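Local coordinates for major capsid protein (Paramecium bursaria Chlorella virus 1, PDB 5TIP), which self-assembles as trimers into the icosahedral outer shell of a large chlorella virus, forming a glycosylated capsid of pseudo T=169 symmetry, at residues R103-W111 with L226-G234. Sequence-based numbering, arbitrary orientation.
Sequences RIDKHYNDW and LIEQLQFTG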
loop_
_atom_site.group_PDB
_atom_site.type_symbol
_atom_site.label_atom_id
_atom_site.label_comp_id
_atom_site.label_asym_id
_atom_site.label_seq_id
_atom_site.Cartn_x
_atom_site.Cartn_y
_atom_site.Cartn_z
ATOM N N ARG A 103 -3.536 -32.788 -14.428
ATOM C CA ARG A 103 -3.272 -31.798 -13.392
ATOM C C ARG A 103 -2.616 -30.565 -14.001
ATOM O O ARG A 103 -1.582 -30.663 -14.667
ATOM C CB ARG A 103 -2.375 -32.384 -12.304
ATOM C CG ARG A 103 -1.947 -31.370 -11.257
ATOM C CD ARG A 103 -0.863 -31.924 -10.352
ATOM N NE ARG A 103 -1.340 -33.028 -9.527
ATOM C CZ ARG A 103 -0.606 -33.631 -8.597
ATOM N NH1 ARG A 103 0.639 -33.234 -8.375
ATOM N NH2 ARG A 103 -1.116 -34.631 -7.890
ATOM N N ILE A 104 -3.215 -29.403 -13.760
ATOM C CA ILE A 104 -2.645 -28.143 -14.226
ATOM C C ILE A 104 -1.779 -27.501 -13.151
ATOM O O ILE A 104 -0.711 -26.959 -13.446
ATOM C CB ILE A 104 -3.776 -27.200 -14.678
ATOM C CG1 ILE A 104 -4.669 -27.905 -15.698
ATOM C CG2 ILE A 104 -3.208 -25.922 -15.265
ATOM C CD1 ILE A 104 -3.937 -28.368 -16.936
ATOM N N ASP A 105 -2.221 -27.563 -11.899
ATOM C CA ASP A 105 -1.473 -26.997 -10.787
ATOM C C ASP A 105 -1.999 -27.620 -9.504
ATOM O O ASP A 105 -3.119 -28.137 -9.460
ATOM C CB ASP A 105 -1.601 -25.470 -10.749
ATOM C CG ASP A 105 -0.474 -24.808 -9.985
ATOM O OD1 ASP A 105 0.438 -25.528 -9.526
ATOM O OD2 ASP A 105 -0.501 -23.567 -9.845
ATOM N N LYS A 106 -1.179 -27.568 -8.456
ATOM C CA LYS A 106 -1.592 -28.077 -7.156
ATOM C C LYS A 106 -0.915 -27.257 -6.070
ATOM O O LYS A 106 0.305 -27.078 -6.095
ATOM C CB LYS A 106 -1.249 -29.563 -6.998
ATOM C CG LYS A 106 -1.641 -30.139 -5.647
ATOM C CD LYS A 106 -1.446 -31.646 -5.599
ATOM C CE LYS A 106 -1.903 -32.217 -4.265
ATOM N NZ LYS A 106 -1.809 -33.703 -4.230
ATOM N N HIS A 107 -1.710 -26.769 -5.123
ATOM C CA HIS A 107 -1.228 -25.919 -4.048
ATOM C C HIS A 107 -1.420 -26.606 -2.700
ATOM O O HIS A 107 -2.169 -27.577 -2.574
ATOM C CB HIS A 107 -1.953 -24.571 -4.065
ATOM C CG HIS A 107 -1.662 -23.751 -5.284
ATOM N ND1 HIS A 107 -2.271 -22.539 -5.528
ATOM C CD2 HIS A 107 -0.827 -23.969 -6.328
ATOM C CE1 HIS A 107 -1.825 -22.047 -6.670
ATOM N NE2 HIS A 107 -0.948 -22.895 -7.175
ATOM N N TYR A 108 -0.726 -26.087 -1.691
ATOM C CA TYR A 108 -0.758 -26.641 -0.346
ATOM C C TYR A 108 -0.962 -25.507 0.650
ATOM O O TYR A 108 -0.694 -24.341 0.349
ATOM C CB TYR A 108 0.534 -27.408 -0.029
ATOM C CG TYR A 108 0.915 -28.415 -1.094
ATOM C CD1 TYR A 108 1.667 -28.033 -2.197
ATOM C CD2 TYR A 108 0.513 -29.740 -1.003
ATOM C CE1 TYR A 108 2.014 -28.942 -3.177
ATOM C CE2 TYR A 108 0.857 -30.658 -1.980
ATOM C CZ TYR A 108 1.608 -30.253 -3.065
ATOM O OH TYR A 108 1.954 -31.158 -4.042
ATOM N N ASN A 109 -1.442 -25.855 1.849
ATOM C CA ASN A 109 -1.719 -24.822 2.844
ATOM C C ASN A 109 -0.450 -24.090 3.264
ATOM O O ASN A 109 -0.496 -22.888 3.549
ATOM C CB ASN A 109 -2.427 -25.415 4.065
ATOM C CG ASN A 109 -1.657 -26.549 4.701
ATOM O OD1 ASN A 109 -0.570 -26.909 4.254
ATOM N ND2 ASN A 109 -2.216 -27.116 5.764
ATOM N N ASP A 110 0.690 -24.785 3.306
ATOM C CA ASP A 110 1.933 -24.103 3.646
ATOM C C ASP A 110 2.365 -23.156 2.535
ATOM O O ASP A 110 3.058 -22.167 2.800
ATOM C CB ASP A 110 3.038 -25.116 3.949
ATOM C CG ASP A 110 4.312 -24.456 4.453
ATOM O OD1 ASP A 110 4.304 -23.930 5.586
ATOM O OD2 ASP A 110 5.321 -24.463 3.718
ATOM N N TRP A 111 1.971 -23.433 1.289
ATOM C CA TRP A 111 2.209 -22.460 0.229
ATOM C C TRP A 111 1.325 -21.233 0.409
ATOM O O TRP A 111 1.783 -20.100 0.221
ATOM C CB TRP A 111 1.966 -23.082 -1.142
ATOM C CG TRP A 111 1.933 -22.044 -2.216
ATOM C CD1 TRP A 111 0.866 -21.698 -2.989
ATOM C CD2 TRP A 111 3.013 -21.192 -2.615
ATOM N NE1 TRP A 111 1.217 -20.689 -3.855
ATOM C CE2 TRP A 111 2.529 -20.361 -3.644
ATOM C CE3 TRP A 111 4.343 -21.054 -2.206
ATOM C CZ2 TRP A 111 3.329 -19.409 -4.271
ATOM C CZ3 TRP A 111 5.134 -20.108 -2.828
ATOM C CH2 TRP A 111 4.625 -19.297 -3.849
ATOM N N LEU A 226 -0.145 -18.054 -21.271
ATOM C CA LEU A 226 1.098 -18.150 -20.511
ATOM C C LEU A 226 0.719 -18.156 -19.037
ATOM O O LEU A 226 0.367 -17.119 -18.471
ATOM C CB LEU A 226 2.039 -16.999 -20.848
ATOM C CG LEU A 226 3.414 -17.028 -20.174
ATOM C CD1 LEU A 226 4.195 -18.269 -20.577
ATOM C CD2 LEU A 226 4.201 -15.765 -20.490
ATOM N N ILE A 227 0.782 -19.328 -18.417
ATOM C CA ILE A 227 0.300 -19.516 -17.058
ATOM C C ILE A 227 1.487 -19.722 -16.124
ATOM O O ILE A 227 2.630 -19.881 -16.551
ATOM C CB ILE A 227 -0.692 -20.691 -16.954
ATOM C CG1 ILE A 227 0.047 -22.026 -17.059
ATOM C CG2 ILE A 227 -1.755 -20.586 -18.034
ATOM C CD1 ILE A 227 -0.829 -23.230 -16.802
ATOM N N GLU A 228 1.197 -19.723 -14.827
ATOM C CA GLU A 228 2.190 -19.979 -13.800
ATOM C C GLU A 228 1.813 -21.241 -13.039
ATOM O O GLU A 228 0.631 -21.565 -12.886
ATOM C CB GLU A 228 2.310 -18.793 -12.839
ATOM C CG GLU A 228 2.826 -17.534 -13.512
ATOM C CD GLU A 228 2.985 -16.372 -12.554
ATOM O OE1 GLU A 228 2.905 -16.595 -11.328
ATOM O OE2 GLU A 228 3.179 -15.233 -13.029
ATOM N N GLN A 229 2.831 -21.952 -12.565
ATOM C CA GLN A 229 2.645 -23.182 -11.817
ATOM C C GLN A 229 3.480 -23.133 -10.548
ATOM O O GLN A 229 4.465 -22.398 -10.454
ATOM C CB GLN A 229 3.051 -24.411 -12.638
ATOM C CG GLN A 229 2.224 -24.653 -13.877
ATOM C CD GLN A 229 2.748 -25.821 -14.681
ATOM O OE1 GLN A 229 3.885 -25.803 -15.152
ATOM N NE2 GLN A 229 1.931 -26.854 -14.825
ATOM N N LEU A 230 3.074 -23.930 -9.568
ATOM C CA LEU A 230 3.840 -24.110 -8.348
ATOM C C LEU A 230 4.526 -25.468 -8.384
ATOM O O LEU A 230 3.925 -26.468 -8.790
ATOM C CB LEU A 230 2.949 -24.007 -7.108
ATOM C CG LEU A 230 3.679 -24.232 -5.782
ATOM C CD1 LEU A 230 4.586 -23.055 -5.453
ATOM C CD2 LEU A 230 2.697 -24.498 -4.652
ATOM N N GLN A 231 5.787 -25.498 -7.970
ATOM C CA GLN A 231 6.540 -26.737 -7.857
ATOM C C GLN A 231 6.893 -26.958 -6.398
ATOM O O GLN A 231 7.374 -26.042 -5.723
ATOM C CB GLN A 231 7.806 -26.711 -8.717
ATOM C CG GLN A 231 7.538 -26.540 -10.200
ATOM C CD GLN A 231 8.805 -26.579 -11.031
ATOM O OE1 GLN A 231 9.446 -27.622 -11.159
ATOM N NE2 GLN A 231 9.175 -25.438 -11.600
ATOM N N PHE A 232 6.640 -28.171 -5.916
ATOM C CA PHE A 232 6.949 -28.539 -4.539
ATOM C C PHE A 232 7.034 -30.053 -4.481
ATOM O O PHE A 232 6.040 -30.738 -4.738
ATOM C CB PHE A 232 5.883 -28.008 -3.578
ATOM C CG PHE A 232 6.080 -28.437 -2.154
ATOM C CD1 PHE A 232 7.097 -27.898 -1.386
ATOM C CD2 PHE A 232 5.241 -29.378 -1.582
ATOM C CE1 PHE A 232 7.274 -28.292 -0.074
ATOM C CE2 PHE A 232 5.414 -29.777 -0.274
ATOM C CZ PHE A 232 6.433 -29.233 0.482
ATOM N N THR A 233 8.216 -30.572 -4.159
ATOM C CA THR A 233 8.468 -32.006 -4.164
ATOM C C THR A 233 8.396 -32.625 -2.774
ATOM O O THR A 233 8.764 -33.793 -2.608
ATOM C CB THR A 233 9.831 -32.299 -4.792
ATOM O OG1 THR A 233 10.863 -31.713 -3.988
ATOM C CG2 THR A 233 9.901 -31.716 -6.195
ATOM N N GLY A 234 7.929 -31.884 -1.782
ATOM C CA GLY A 234 7.883 -32.379 -0.424
ATOM C C GLY A 234 8.917 -31.704 0.464
ATOM O O GLY A 234 9.869 -31.068 0.001
HETATM O O HOH W 1 -1.701 -21.924 -11.358
HETATM O O HOH W 2 2.510 -28.390 -7.280
HETATM O O HOH W 3 3.552 -30.246 -6.276
HETATM O O HOH W 4 4.770 -32.837 -3.817
#
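Strands 103-108 and 226-231 approach to 6.3 Å between axes at 50°, with Asp105 opposite Gln229 and no direct backbone-to-backbone hydrogen bond between them. Side chains and water make the link. The side-chain amide of Gln229 donates from NE2 to Ile104 O at 3.0 Å, nearly straight at 172°; Asn419 and Asn421 hold its OE1. Asp105 OD1 takes Leu230 N on its syn side at 3.1 Å and Lys106 N from the opposite face. His107 NE2 donates to Asp105 OD2 from above the carboxylate plane. Leu230 CG lies anti to the backbone N (chi1 178°), which carries its methyls onto Trp111. Leu230 CD1 sits 3.7 Å from the centroid of the Trp111 six-membered ring, a CH-pi contact over the face, and Leu230 CD2 is 3.5 Å from Trp111 CG. Phe232 CD2 lies over one face of the Tyr108 ring, 3.6 Å from Tyr108 CE1. One water bridges Tyr108 OH and Phe232 O; a second does so with a long leg to the hydroxyl. The contact joins sheets of the N-terminal and C-terminal halves, consistent with the double jelly-roll of this family. Several donors grip the buried Asp105 carboxylate, which probably stabilises its negative charge and fixes its rotation.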